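Local coordinates for protein putative cytochrome P450 YjiB (Bacillus subtilis subsp. subtilis, PDB 4RM4) that binds heme and probably acts as a cytochrome P450 monooxygenase, inserting one atom of molecular oxygen into organic substrates, at residues A[46-51]-A[308-313]; A[115-120]-A[134-139]; A[147-151]-A[194-198]; A[249-253]-A[387-392]; A[373-379]-A[391-396]. All coordinates share one frame; numbering follows the deposited sequence.

Contact 1: A[46-51]-A[308-313]; sequences QVWSVF and DMVLAF
Asp308 OD2 takes the indole N-H of Trp48, NE1 lying 3.1 Å from OD2, and also a weak bond from the backbone N of Lys305. The pair sits at the start of two parallel neighbours, strands 47-50 and 309-312, in the mixed sheet of the P450 beta-rich region. OD2 lies almost in the indole plane, while the N-H reaches the anti side of the carboxylate, 22° out of that plane. With chi1 at -69°, the CG of Trp48 stands beside its own backbone N, which turns the pyrrole edge back to Asp308. A phenylalanine here would probably cost OD2 its indole partner and let the carboxylate turn more freely. Between the strands, Leu311 N reaches Trp48 O at 2.6 Å, and Val50 N reaches Leu311 O at 2.8 Å. Beta-branched valines suit the extended chain. On the Trp48 face, Val50 CG2 lies 3.9 Å from Val310 CG1, packed against helix 53-61; on the other, Val47 presses CG1 tightly to Met309 CG (3.4 Å) and also touches Leu311. At the far end the strand pairing passes into an offset stack of Phe51 and Phe313, their centroids 4.7 Å apart and planes 12° from parallel. Trp29 meets Phe51 edge-to-face, while the CE1 of Phe51 rides over the rim of Phe313 at CD2, 3.7 Å away.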
# COMPACT_ATOMS: atom_id res chain seq x y z
N GLN A 46 23.49 6.46 9.54
CA GLN A 46 23.30 7.90 9.64
C GLN A 46 21.88 8.31 9.30
O GLN A 46 21.64 9.15 8.44
CB GLN A 46 24.30 8.64 8.75
CG GLN A 46 25.76 8.44 9.16
CD GLN A 46 26.17 9.31 10.33
OE1 GLN A 46 26.02 10.54 10.30
NE2 GLN A 46 26.69 8.69 11.39
N VAL A 47 20.92 7.69 9.98
CA VAL A 47 19.53 8.01 9.79
C VAL A 47 18.80 8.12 11.12
O VAL A 47 19.07 7.37 12.07
CB VAL A 47 18.84 6.97 8.88
CG1 VAL A 47 17.39 7.35 8.66
CG2 VAL A 47 19.57 6.89 7.55
N TRP A 48 17.89 9.08 11.18
CA TRP A 48 16.99 9.23 12.31
C TRP A 48 15.75 8.35 12.16
O TRP A 48 15.21 8.23 11.07
CB TRP A 48 16.53 10.68 12.41
CG TRP A 48 17.60 11.64 12.80
CD1 TRP A 48 18.35 12.42 11.99
CD2 TRP A 48 17.98 11.96 14.13
NE1 TRP A 48 19.20 13.20 12.73
CE2 TRP A 48 18.99 12.93 14.06
CE3 TRP A 48 17.57 11.49 15.39
CZ2 TRP A 48 19.60 13.45 15.19
CZ3 TRP A 48 18.17 12.02 16.51
CH2 TRP A 48 19.18 12.99 16.41
N SER A 49 15.28 7.79 13.27
CA SER A 49 14.00 7.08 13.29
C SER A 49 13.04 7.77 14.26
O SER A 49 13.42 8.15 15.36
CB SER A 49 14.20 5.61 13.68
OG SER A 49 14.86 4.92 12.63
N VAL A 50 11.80 7.98 13.84
CA VAL A 50 10.85 8.74 14.62
C VAL A 50 9.62 7.85 14.86
O VAL A 50 9.13 7.25 13.92
CB VAL A 50 10.47 10.06 13.91
CG1 VAL A 50 9.31 10.71 14.62
CG2 VAL A 50 11.68 11.01 13.90
N PHE A 51 9.16 7.74 16.11
CA PHE A 51 8.17 6.73 16.47
C PHE A 51 6.84 7.24 17.04
O PHE A 51 5.87 6.48 17.08
CB PHE A 51 8.78 5.73 17.47
CG PHE A 51 9.89 4.88 16.89
CD1 PHE A 51 9.61 3.70 16.24
CD2 PHE A 51 11.22 5.29 17.01
CE1 PHE A 51 10.64 2.92 15.69
CE2 PHE A 51 12.25 4.52 16.46
CZ PHE A 51 11.96 3.34 15.80
N ASP A 308 19.90 15.41 6.53
CA ASP A 308 19.76 14.15 7.27
C ASP A 308 18.56 13.35 6.79
O ASP A 308 17.51 13.92 6.51
CB ASP A 308 19.60 14.41 8.76
CG ASP A 308 20.93 14.67 9.46
OD1 ASP A 308 21.95 14.86 8.76
OD2 ASP A 308 20.94 14.68 10.70
N MET A 309 18.71 12.03 6.73
CA MET A 309 17.60 11.16 6.36
C MET A 309 16.79 10.83 7.62
O MET A 309 17.35 10.65 8.69
CB MET A 309 18.13 9.88 5.72
CG MET A 309 17.10 8.78 5.58
SD MET A 309 16.22 8.87 4.03
CE MET A 309 17.58 8.82 2.86
N VAL A 310 15.46 10.80 7.48
CA VAL A 310 14.57 10.49 8.61
C VAL A 310 13.60 9.39 8.22
O VAL A 310 12.99 9.44 7.15
CB VAL A 310 13.73 11.72 9.01
CG1 VAL A 310 12.78 11.37 10.15
CG2 VAL A 310 14.64 12.90 9.40
N LEU A 311 13.49 8.38 9.07
CA LEU A 311 12.50 7.32 8.90
C LEU A 311 11.31 7.57 9.83
O LEU A 311 11.45 7.59 11.05
CB LEU A 311 13.14 5.95 9.19
CG LEU A 311 14.28 5.51 8.27
CD1 LEU A 311 14.87 4.20 8.79
CD2 LEU A 311 13.79 5.34 6.83
N ALA A 312 10.12 7.76 9.25
CA ALA A 312 8.93 8.05 10.04
C ALA A 312 8.07 6.79 10.07
O ALA A 312 7.52 6.40 9.05
CB ALA A 312 8.17 9.23 9.44
N PHE A 313 8.02 6.15 11.22
CA PHE A 313 7.30 4.89 11.40
C PHE A 313 5.80 5.06 11.61
O PHE A 313 5.32 5.13 12.73
CB PHE A 313 7.92 4.09 12.56
CG PHE A 313 9.24 3.47 12.20
CD1 PHE A 313 9.30 2.16 11.75
CD2 PHE A 313 10.42 4.20 12.27
CE1 PHE A 313 10.51 1.59 11.37
CE2 PHE A 313 11.63 3.64 11.90
CZ PHE A 313 11.68 2.34 11.46

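Contact 2: A[115-120]-A[134-139]; sequences ITDELI and DFSYPL
Leu119 supplies the main apolar contact, its two methyls parting to meet different neighbours: CD1 rests 3.6 Å from Leu139 CB, and CD2 lies 3.8 Å from Pro138 CG. Beside it, Ile115 CG2 touches Leu139 CD1 at 3.5 Å. Branched aliphatic side chains suit this buried seam because they fill it without needing polar partners. A second group of contacts surrounds the ring of Phe135. Its CG lies opposite the backbone N (chi1 -171°), which swings the ring across to helix 102-123. There Thr116 CG2 comes to the ring edge, 3.8 Å from CE1, while Ile120 CG1 approaches the same CE1 obliquely at 3.6 Å. Thr116 OG1 bonds Ile112 O in its own helix, while its CG2 faces the ring. The polar link is indirect: one water donates to both Leu119 O and Asp134 O, 3.1 Å from the first, and so joins the two backbones where no direct hydrogen bond does. Thr116, Ile120 and Leu139 also reach helix 352-369. In this packing helix 102-123 (D) lies on helices 131-136 and 138-147 (E), with helix 352-369 (L) alongside, as in the P450 core bundle, whose fourth member, I, is helix 226-257.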
# COMPACT_ATOMS: atom_id res chain seq x y z
N ILE A 115 -14.28 -9.67 -10.38
CA ILE A 115 -12.96 -10.26 -10.22
C ILE A 115 -12.85 -11.01 -8.89
O ILE A 115 -12.32 -12.12 -8.82
CB ILE A 115 -11.88 -9.17 -10.25
CG1 ILE A 115 -11.76 -8.56 -11.64
CG2 ILE A 115 -10.56 -9.74 -9.81
CD1 ILE A 115 -11.01 -7.24 -11.66
N THR A 116 -13.34 -10.38 -7.84
CA THR A 116 -13.31 -10.98 -6.51
C THR A 116 -14.09 -12.29 -6.52
O THR A 116 -13.59 -13.32 -6.05
CB THR A 116 -13.92 -10.03 -5.46
OG1 THR A 116 -13.12 -8.83 -5.39
CG2 THR A 116 -13.94 -10.69 -4.10
N ASP A 117 -15.30 -12.26 -7.06
CA ASP A 117 -16.12 -13.47 -7.07
C ASP A 117 -15.46 -14.60 -7.86
O ASP A 117 -15.57 -15.76 -7.49
CB ASP A 117 -17.53 -13.18 -7.60
CG ASP A 117 -18.31 -12.24 -6.70
OD1 ASP A 117 -17.91 -12.08 -5.52
OD2 ASP A 117 -19.31 -11.66 -7.17
N GLU A 118 -14.77 -14.24 -8.94
CA GLU A 118 -14.10 -15.24 -9.77
C GLU A 118 -12.93 -15.91 -9.06
O GLU A 118 -12.71 -17.11 -9.20
CB GLU A 118 -13.65 -14.63 -11.10
CG GLU A 118 -14.80 -14.14 -11.95
CD GLU A 118 -14.39 -13.84 -13.38
OE1 GLU A 118 -13.20 -14.05 -13.72
OE2 GLU A 118 -15.26 -13.39 -14.16
N LEU A 119 -12.17 -15.12 -8.29
CA LEU A 119 -11.08 -15.67 -7.50
C LEU A 119 -11.61 -16.66 -6.49
O LEU A 119 -11.10 -17.77 -6.36
CB LEU A 119 -10.33 -14.55 -6.78
CG LEU A 119 -9.38 -13.74 -7.67
CD1 LEU A 119 -8.92 -12.47 -6.94
CD2 LEU A 119 -8.20 -14.59 -8.09
N ILE A 120 -12.64 -16.25 -5.77
CA ILE A 120 -13.23 -17.07 -4.72
C ILE A 120 -13.74 -18.41 -5.27
O ILE A 120 -13.54 -19.46 -4.65
CB ILE A 120 -14.34 -16.31 -3.97
CG1 ILE A 120 -13.73 -15.12 -3.22
CG2 ILE A 120 -15.07 -17.25 -3.02
CD1 ILE A 120 -14.72 -14.27 -2.44
N ASP A 134 -3.98 -17.60 -3.17
CA ASP A 134 -5.24 -17.83 -3.86
C ASP A 134 -6.12 -16.60 -4.01
O ASP A 134 -7.05 -16.59 -4.82
CB ASP A 134 -6.06 -18.89 -3.12
CG ASP A 134 -5.39 -20.24 -3.11
OD1 ASP A 134 -4.56 -20.51 -4.00
OD2 ASP A 134 -5.71 -21.05 -2.21
N PHE A 135 -5.88 -15.57 -3.20
CA PHE A 135 -6.85 -14.48 -3.11
C PHE A 135 -6.21 -13.10 -3.05
O PHE A 135 -6.30 -12.34 -4.01
CB PHE A 135 -7.81 -14.70 -1.93
CG PHE A 135 -8.97 -13.75 -1.88
CD1 PHE A 135 -9.88 -13.67 -2.94
CD2 PHE A 135 -9.18 -12.94 -0.78
CE1 PHE A 135 -10.96 -12.80 -2.89
CE2 PHE A 135 -10.25 -12.07 -0.72
CZ PHE A 135 -11.15 -12.00 -1.77
N SER A 136 -5.54 -12.77 -1.95
CA SER A 136 -5.06 -11.40 -1.78
C SER A 136 -3.90 -11.02 -2.70
O SER A 136 -3.78 -9.85 -3.05
CB SER A 136 -4.71 -11.12 -0.31
OG SER A 136 -3.61 -11.89 0.10
N TYR A 137 -3.05 -11.98 -3.08
CA TYR A 137 -1.95 -11.71 -4.02
C TYR A 137 -2.43 -11.38 -5.46
O TYR A 137 -2.06 -10.35 -6.04
CB TYR A 137 -0.90 -12.84 -4.00
CG TYR A 137 -0.09 -13.01 -5.28
CD1 TYR A 137 0.75 -12.01 -5.74
CD2 TYR A 137 -0.15 -14.20 -6.00
CE1 TYR A 137 1.50 -12.18 -6.91
CE2 TYR A 137 0.60 -14.38 -7.16
CZ TYR A 137 1.42 -13.36 -7.61
OH TYR A 137 2.16 -13.55 -8.76
N PRO A 138 -3.26 -12.25 -6.04
CA PRO A 138 -3.68 -11.97 -7.42
C PRO A 138 -4.67 -10.80 -7.57
O PRO A 138 -4.66 -10.13 -8.62
CB PRO A 138 -4.36 -13.27 -7.84
CG PRO A 138 -4.82 -13.89 -6.54
CD PRO A 138 -3.73 -13.58 -5.57
N LEU A 139 -5.50 -10.56 -6.56
CA LEU A 139 -6.61 -9.62 -6.72
C LEU A 139 -6.19 -8.21 -7.16
O LEU A 139 -6.73 -7.70 -8.15
CB LEU A 139 -7.48 -9.58 -5.45
CG LEU A 139 -8.68 -8.65 -5.38
CD1 LEU A 139 -9.39 -8.54 -6.71
CD2 LEU A 139 -9.65 -9.14 -4.31
O HOH W 1 -8.03 -18.06 -6.65

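Contact 3: A[147-151]-A[194-198]; sequences LLGVP and FFAGI
Val150 and Phe194 meet nearly at a right angle, the valine methyl CG1 standing at the ring edge 3.9 Å from CZ. The phenylalanine gets there by its first torsion: chi1 of 180° sets CG opposite the backbone N and carries the ring outward from helix 177-204 to the loop. Phe195, the next residue, has a different first torsion, its CG beside the backbone N (chi1 -75°), and its ring meets Leu148 obliquely, CE1 of Phe195 lying 3.9 Å from Leu148 CD1. Two adjacent aromatics thus reach separate points of the same loop. Ile198, one helical turn after Phe194, faces the loop directly; its CG2 lies over backbone rather than side chain, 3.9 Å from Leu148 O. Pro151 completes the seam more loosely, with CD 4.3 Å from Phe194 CZ. Helix 138-147 ends in a Schellman motif, with Gly149 at the C-prime position, where its phi of 69° is readily adopted by glycine, and the chain then runs on as the loop through Val150. Leu148 also packs on Cys233 and Leu237 of helix 226-257, and Phe194 meets Trp161 edge-to-face. The contact therefore joins the E-F loop to helix G of the P450 fold. With no hydrogen bond between the two segments, it rests on buried apolar groups and has no directional bond to fix its register.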
# COMPACT_ATOMS: atom_id res chain seq x y z
N LEU A 147 -7.91 -1.65 -14.76
CA LEU A 147 -8.00 -0.21 -14.59
C LEU A 147 -6.96 0.53 -15.43
O LEU A 147 -7.15 1.71 -15.74
CB LEU A 147 -7.84 0.16 -13.12
CG LEU A 147 -9.14 0.34 -12.35
CD1 LEU A 147 -9.94 1.48 -12.96
CD2 LEU A 147 -9.95 -0.97 -12.34
N LEU A 148 -5.87 -0.14 -15.79
CA LEU A 148 -4.86 0.45 -16.67
C LEU A 148 -5.08 0.11 -18.14
O LEU A 148 -4.23 0.41 -18.98
CB LEU A 148 -3.45 0.02 -16.27
CG LEU A 148 -2.87 0.81 -15.10
CD1 LEU A 148 -1.58 0.16 -14.62
CD2 LEU A 148 -2.61 2.24 -15.54
N GLY A 149 -6.19 -0.55 -18.43
CA GLY A 149 -6.55 -0.86 -19.81
C GLY A 149 -5.65 -1.88 -20.47
O GLY A 149 -5.52 -1.90 -21.70
N VAL A 150 -5.04 -2.75 -19.67
CA VAL A 150 -4.23 -3.83 -20.22
C VAL A 150 -5.14 -4.76 -21.01
O VAL A 150 -6.11 -5.29 -20.47
CB VAL A 150 -3.54 -4.62 -19.10
CG1 VAL A 150 -2.82 -5.83 -19.66
CG2 VAL A 150 -2.56 -3.72 -18.35
N PRO A 151 -4.86 -4.94 -22.31
CA PRO A 151 -5.73 -5.82 -23.09
C PRO A 151 -5.74 -7.23 -22.49
O PRO A 151 -4.69 -7.72 -22.08
CB PRO A 151 -5.09 -5.81 -24.48
CG PRO A 151 -3.67 -5.47 -24.24
CD PRO A 151 -3.68 -4.50 -23.08
N PHE A 194 5.62 -1.11 -22.99
CA PHE A 194 4.29 -1.69 -22.99
C PHE A 194 3.26 -0.59 -22.75
O PHE A 194 2.27 -0.47 -23.50
CB PHE A 194 4.19 -2.78 -21.91
CG PHE A 194 2.83 -3.45 -21.83
CD1 PHE A 194 1.88 -3.02 -20.93
CD2 PHE A 194 2.54 -4.53 -22.64
CE1 PHE A 194 0.65 -3.64 -20.84
CE2 PHE A 194 1.31 -5.16 -22.57
CZ PHE A 194 0.36 -4.71 -21.67
N PHE A 195 3.48 0.24 -21.73
CA PHE A 195 2.57 1.34 -21.44
C PHE A 195 2.53 2.33 -22.61
O PHE A 195 1.50 2.91 -22.90
CB PHE A 195 2.94 2.08 -20.15
CG PHE A 195 2.59 1.34 -18.89
CD1 PHE A 195 1.31 0.81 -18.72
CD2 PHE A 195 3.52 1.18 -17.88
CE1 PHE A 195 0.98 0.13 -17.55
CE2 PHE A 195 3.20 0.49 -16.72
CZ PHE A 195 1.93 -0.03 -16.56
N ALA A 196 3.67 2.52 -23.27
CA ALA A 196 3.73 3.41 -24.44
C ALA A 196 2.72 2.93 -25.48
O ALA A 196 1.98 3.72 -26.05
CB ALA A 196 5.14 3.44 -25.03
N GLY A 197 2.71 1.62 -25.71
CA GLY A 197 1.78 1.04 -26.65
C GLY A 197 0.32 1.25 -26.27
O GLY A 197 -0.50 1.61 -27.11
N ILE A 198 -0.00 1.00 -25.00
CA ILE A 198 -1.38 1.18 -24.53
C ILE A 198 -1.80 2.64 -24.62
O ILE A 198 -2.93 2.95 -24.98
CB ILE A 198 -1.57 0.72 -23.06
CG1 ILE A 198 -1.52 -0.81 -22.95
CG2 ILE A 198 -2.92 1.17 -22.56
CD1 ILE A 198 -0.31 -1.45 -23.51

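Contact 4: A[249-253]-A[387-392]; sequences SNAMY and YGLKSF
The ring of Phe392 is pushed against helix 226-257, with CE2 3.9 Å from both Met252 CB and Tyr253 CB. Its CG lies opposite the backbone N (chi1 -176°), which sends the long, flat side chain straight to the helix. Tyr253 meets it obliquely, ring planes 56° apart, and Leu389 CD1 fills in beside the tyrosine at 4.4 Å from CD1 of that ring. Here helix 226-257, the long central helix of the P450 fold, lies against the small antiparallel sheet near the C-terminus, and a classic bulge at Lys390 and Ser391 turns the chain between Leu389 and Phe392. Outward from the rings, a water accepts from Ser249 OG (2.7 Å) and donates to Leu389 O; Ser249 also bonds Ser136. At the polar edge, Asn250 ND2 donates to Tyr387 O at 3.1 Å, nearly straight at 163° yet from above the carbonyl plane. The same ND2 serves Arg283 O, while OD1 takes the hydroxyl of Tyr24, so this buried amide is used at both ends. A leucine in its place would probably leave the carbonyls of Tyr387 and Arg283 without this donor. Gly388 CA lies 3.5 Å from Asn250 OD1; its nearly fully extended backbone is easy for glycine.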
# COMPACT_ATOMS: atom_id res chain seq x y z
N SER A 249 -4.64 -9.25 3.47
CA SER A 249 -4.13 -10.31 4.35
C SER A 249 -4.12 -9.88 5.82
O SER A 249 -4.58 -10.61 6.71
CB SER A 249 -2.70 -10.72 3.94
OG SER A 249 -2.63 -11.11 2.58
N ASN A 250 -3.59 -8.68 6.09
CA ASN A 250 -3.47 -8.20 7.46
C ASN A 250 -4.84 -7.97 8.10
O ASN A 250 -5.02 -8.23 9.30
CB ASN A 250 -2.67 -6.89 7.52
CG ASN A 250 -1.21 -7.06 7.15
OD1 ASN A 250 -0.69 -8.17 7.02
ND2 ASN A 250 -0.52 -5.93 6.97
N ALA A 251 -5.81 -7.49 7.32
CA ALA A 251 -7.17 -7.28 7.82
C ALA A 251 -7.84 -8.61 8.18
O ALA A 251 -8.46 -8.75 9.24
CB ALA A 251 -8.02 -6.54 6.79
N MET A 252 -7.72 -9.60 7.31
CA MET A 252 -8.28 -10.90 7.63
C MET A 252 -7.62 -11.51 8.86
O MET A 252 -8.30 -12.17 9.66
CB MET A 252 -8.16 -11.87 6.47
CG MET A 252 -9.19 -11.68 5.38
SD MET A 252 -10.86 -11.55 6.04
CE MET A 252 -10.89 -12.84 7.30
N TYR A 253 -6.31 -11.33 9.00
CA TYR A 253 -5.61 -11.88 10.16
C TYR A 253 -6.13 -11.22 11.42
O TYR A 253 -6.45 -11.91 12.39
CB TYR A 253 -4.09 -11.68 10.06
CG TYR A 253 -3.30 -12.40 11.14
CD1 TYR A 253 -2.81 -13.69 10.93
CD2 TYR A 253 -3.04 -11.79 12.35
CE1 TYR A 253 -2.08 -14.34 11.91
CE2 TYR A 253 -2.31 -12.43 13.33
CZ TYR A 253 -1.84 -13.70 13.11
OH TYR A 253 -1.13 -14.34 14.09
N TYR A 387 5.11 -4.62 5.63
CA TYR A 387 4.46 -5.39 6.68
C TYR A 387 3.32 -6.23 6.11
O TYR A 387 2.28 -5.71 5.73
CB TYR A 387 3.94 -4.50 7.83
CG TYR A 387 3.36 -5.32 8.96
CD1 TYR A 387 4.18 -6.03 9.84
CD2 TYR A 387 1.99 -5.43 9.12
CE1 TYR A 387 3.65 -6.80 10.86
CE2 TYR A 387 1.45 -6.18 10.14
CZ TYR A 387 2.27 -6.87 11.00
OH TYR A 387 1.71 -7.62 12.01
N GLY A 388 3.51 -7.55 6.06
CA GLY A 388 2.47 -8.42 5.55
C GLY A 388 2.90 -9.87 5.55
O GLY A 388 3.87 -10.23 6.21
N LEU A 389 2.17 -10.69 4.80
CA LEU A 389 2.32 -12.14 4.83
C LEU A 389 2.67 -12.71 3.45
O LEU A 389 2.09 -12.31 2.44
CB LEU A 389 1.01 -12.78 5.33
CG LEU A 389 0.59 -12.43 6.76
CD1 LEU A 389 -0.75 -13.03 7.08
CD2 LEU A 389 1.65 -12.92 7.72
N LYS A 390 3.63 -13.62 3.43
CA LYS A 390 3.98 -14.39 2.24
C LYS A 390 2.95 -15.50 2.02
O LYS A 390 2.62 -15.87 0.88
CB LYS A 390 5.37 -15.01 2.41
CG LYS A 390 5.86 -15.79 1.20
CD LYS A 390 7.03 -16.71 1.56
CE LYS A 390 7.46 -17.55 0.36
NZ LYS A 390 6.29 -18.16 -0.33
N SER A 391 2.44 -16.03 3.12
CA SER A 391 1.42 -17.07 3.07
C SER A 391 0.56 -16.98 4.31
O SER A 391 1.04 -16.60 5.37
CB SER A 391 2.06 -18.46 2.96
OG SER A 391 2.75 -18.78 4.15
N PHE A 392 -0.71 -17.34 4.15
CA PHE A 392 -1.72 -17.23 5.20
C PHE A 392 -2.69 -18.40 5.00
O PHE A 392 -3.68 -18.32 4.26
CB PHE A 392 -2.41 -15.86 5.09
CG PHE A 392 -3.41 -15.57 6.17
CD1 PHE A 392 -3.65 -16.47 7.20
CD2 PHE A 392 -4.12 -14.37 6.16
CE1 PHE A 392 -4.58 -16.19 8.19
CE2 PHE A 392 -5.06 -14.08 7.15
CZ PHE A 392 -5.29 -15.00 8.16
O HOH W 2 -0.03 -10.49 2.39

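Contact 5: A[373-379]-A[391-396]; sequences MECVSIT and SFRVKM
Val376 CG1 lies over one face of the Arg393 guanidinium, 3.9 Å from NH1, while Ser377 OG lies at its edge, somewhat tilted from the plane, and accepts from NE at 3.1 Å and from NH1 in a weaker bond. Its remaining nitrogen, NH2, forms a salt bridge with Glu128. Around the ring of Phe392, Ser377 O comes to the edge; Cys375 SG approaches obliquely, 3.6 Å from CE1, as a sulfur-aromatic contact, and Ile378 CG2 also comes in obliquely at 3.8 Å from CD1. These apolar side chains share the face turned to helix 226-257, whereas serine, threonine and charged residues take the other. The two strands form the C-terminal antiparallel hairpin of the P450 fold, interrupted by a classic beta bulge in which Val376 and Ser377 both face Arg393. Arg393 O therefore accepts two backbone donors, Val376 N at 2.8 Å and Ser377 N at 3.3 Å, and the register shifts by one residue. Farther along, an extended Glu374 and a bent Lys395 lie side by side in a long salt bridge, OE1 to NZ 4.0 Å, well suited to an exposed margin, and Val376 CG2 packs on Lys395 CB. On the apolar side Met373 CG meets Val394 CG2. Ser377 OG, at chi1 65°, stands between its backbone N and carbonyl carbon, from where a water 2.9 Å away bridges it to Ser391 OG.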
# COMPACT_ATOMS: atom_id res chain seq x y z
N MET A 373 -13.89 -19.73 9.54
CA MET A 373 -12.52 -19.74 9.06
C MET A 373 -11.59 -19.68 10.27
O MET A 373 -11.89 -19.01 11.26
CB MET A 373 -12.32 -18.54 8.14
CG MET A 373 -11.08 -18.56 7.30
SD MET A 373 -10.97 -17.06 6.29
CE MET A 373 -12.16 -17.38 5.00
N GLU A 374 -10.47 -20.40 10.20
CA GLU A 374 -9.52 -20.43 11.30
C GLU A 374 -8.09 -20.39 10.77
O GLU A 374 -7.78 -20.99 9.75
CB GLU A 374 -9.73 -21.68 12.18
CG GLU A 374 -8.59 -21.94 13.16
CD GLU A 374 -8.90 -23.06 14.14
OE1 GLU A 374 -7.94 -23.60 14.74
OE2 GLU A 374 -10.09 -23.40 14.31
N CYS A 375 -7.23 -19.66 11.47
CA CYS A 375 -5.84 -19.56 11.06
C CYS A 375 -5.07 -20.84 11.37
O CYS A 375 -5.06 -21.31 12.51
CB CYS A 375 -5.18 -18.37 11.73
SG CYS A 375 -3.53 -18.00 11.09
N VAL A 376 -4.40 -21.38 10.36
CA VAL A 376 -3.56 -22.56 10.54
C VAL A 376 -2.10 -22.17 10.68
O VAL A 376 -1.44 -22.58 11.63
CB VAL A 376 -3.73 -23.56 9.38
CG1 VAL A 376 -2.85 -24.78 9.62
CG2 VAL A 376 -5.19 -23.97 9.24
N SER A 377 -1.60 -21.37 9.74
CA SER A 377 -0.21 -20.91 9.84
C SER A 377 0.04 -19.66 9.00
O SER A 377 -0.64 -19.43 7.99
CB SER A 377 0.75 -22.02 9.41
OG SER A 377 0.57 -22.34 8.05
N ILE A 378 1.00 -18.86 9.44
CA ILE A 378 1.46 -17.74 8.63
C ILE A 378 2.97 -17.79 8.41
O ILE A 378 3.72 -18.39 9.18
CB ILE A 378 1.10 -16.38 9.25
CG1 ILE A 378 1.64 -16.27 10.68
CG2 ILE A 378 -0.39 -16.15 9.21
CD1 ILE A 378 1.51 -14.88 11.27
N THR A 379 3.40 -17.17 7.31
CA THR A 379 4.79 -16.94 7.03
C THR A 379 4.90 -15.46 6.72
O THR A 379 4.29 -14.98 5.77
CB THR A 379 5.26 -17.75 5.81
OG1 THR A 379 4.96 -19.13 6.01
CG2 THR A 379 6.77 -17.58 5.61
N SER A 391 2.44 -16.03 3.12
CA SER A 391 1.42 -17.07 3.07
C SER A 391 0.56 -16.98 4.31
O SER A 391 1.04 -16.60 5.37
CB SER A 391 2.06 -18.46 2.96
OG SER A 391 2.75 -18.78 4.15
N PHE A 392 -0.71 -17.34 4.15
CA PHE A 392 -1.72 -17.23 5.20
C PHE A 392 -2.69 -18.40 5.00
O PHE A 392 -3.68 -18.32 4.26
CB PHE A 392 -2.41 -15.86 5.09
CG PHE A 392 -3.41 -15.57 6.17
CD1 PHE A 392 -3.65 -16.47 7.20
CD2 PHE A 392 -4.12 -14.37 6.16
CE1 PHE A 392 -4.58 -16.19 8.19
CE2 PHE A 392 -5.06 -14.08 7.15
CZ PHE A 392 -5.29 -15.00 8.16
N ARG A 393 -2.39 -19.51 5.66
CA ARG A 393 -3.16 -20.73 5.45
C ARG A 393 -4.29 -20.82 6.45
O ARG A 393 -4.06 -20.72 7.66
CB ARG A 393 -2.26 -21.96 5.52
CG ARG A 393 -1.30 -22.06 4.32
CD ARG A 393 -0.71 -23.45 4.19
NE ARG A 393 -0.17 -23.93 5.45
CZ ARG A 393 -0.41 -25.13 5.96
NH1 ARG A 393 0.12 -25.48 7.13
NH2 ARG A 393 -1.18 -25.99 5.31
N VAL A 394 -5.50 -20.96 5.94
CA VAL A 394 -6.69 -21.03 6.77
C VAL A 394 -7.47 -22.32 6.50
O VAL A 394 -7.32 -22.94 5.44
CB VAL A 394 -7.63 -19.80 6.58
CG1 VAL A 394 -6.87 -18.51 6.80
CG2 VAL A 394 -8.30 -19.82 5.20
N LYS A 395 -8.29 -22.72 7.46
CA LYS A 395 -9.12 -23.91 7.30
C LYS A 395 -10.57 -23.59 7.64
O LYS A 395 -10.86 -22.63 8.37
CB LYS A 395 -8.62 -25.05 8.19
CG LYS A 395 -8.88 -24.83 9.67
CD LYS A 395 -9.27 -26.12 10.37
CE LYS A 395 -8.04 -26.92 10.79
NZ LYS A 395 -7.25 -26.20 11.83
N MET A 396 -11.48 -24.38 7.08
CA MET A 396 -12.90 -24.24 7.37
C MET A 396 -13.22 -24.94 8.68
O MET A 396 -14.17 -24.60 9.38
CB MET A 396 -13.73 -24.86 6.24
CG MET A 396 -13.34 -24.41 4.84
SD MET A 396 -13.58 -22.65 4.53
CE MET A 396 -12.03 -21.98 5.11
OXT MET A 396 -12.53 -25.87 9.08
O HOH W 3 2.17 -20.49 6.42

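Overall arrangement
Contacts 4 and 5 are neighbours, centres 10 Å apart, sharing Ser391 and Phe392 of strand 389-395; Ile378 also packs on Tyr253 and Leu389. Contact 2 lies about 14 Å from contact 4, centre to centre, and touches it through a probable hydrogen bond between Ser136 and Ser249. Contact 3, next along the chain, is about 21 Å from contact 2 between centres; helix 138-147 runs between them. Contact 1 stands apart in the mixed sheet, its centre about 26 Å from that of contact 4 and 35 to 37 Å from the other centres. Its loop encloses contacts 2 and 3 and crosses contact 4; contact 5 follows in series. Contact 4 joins helix 226-257 to the C-terminal sheet, while the others hold the separate beta and helical parts of one P450 domain.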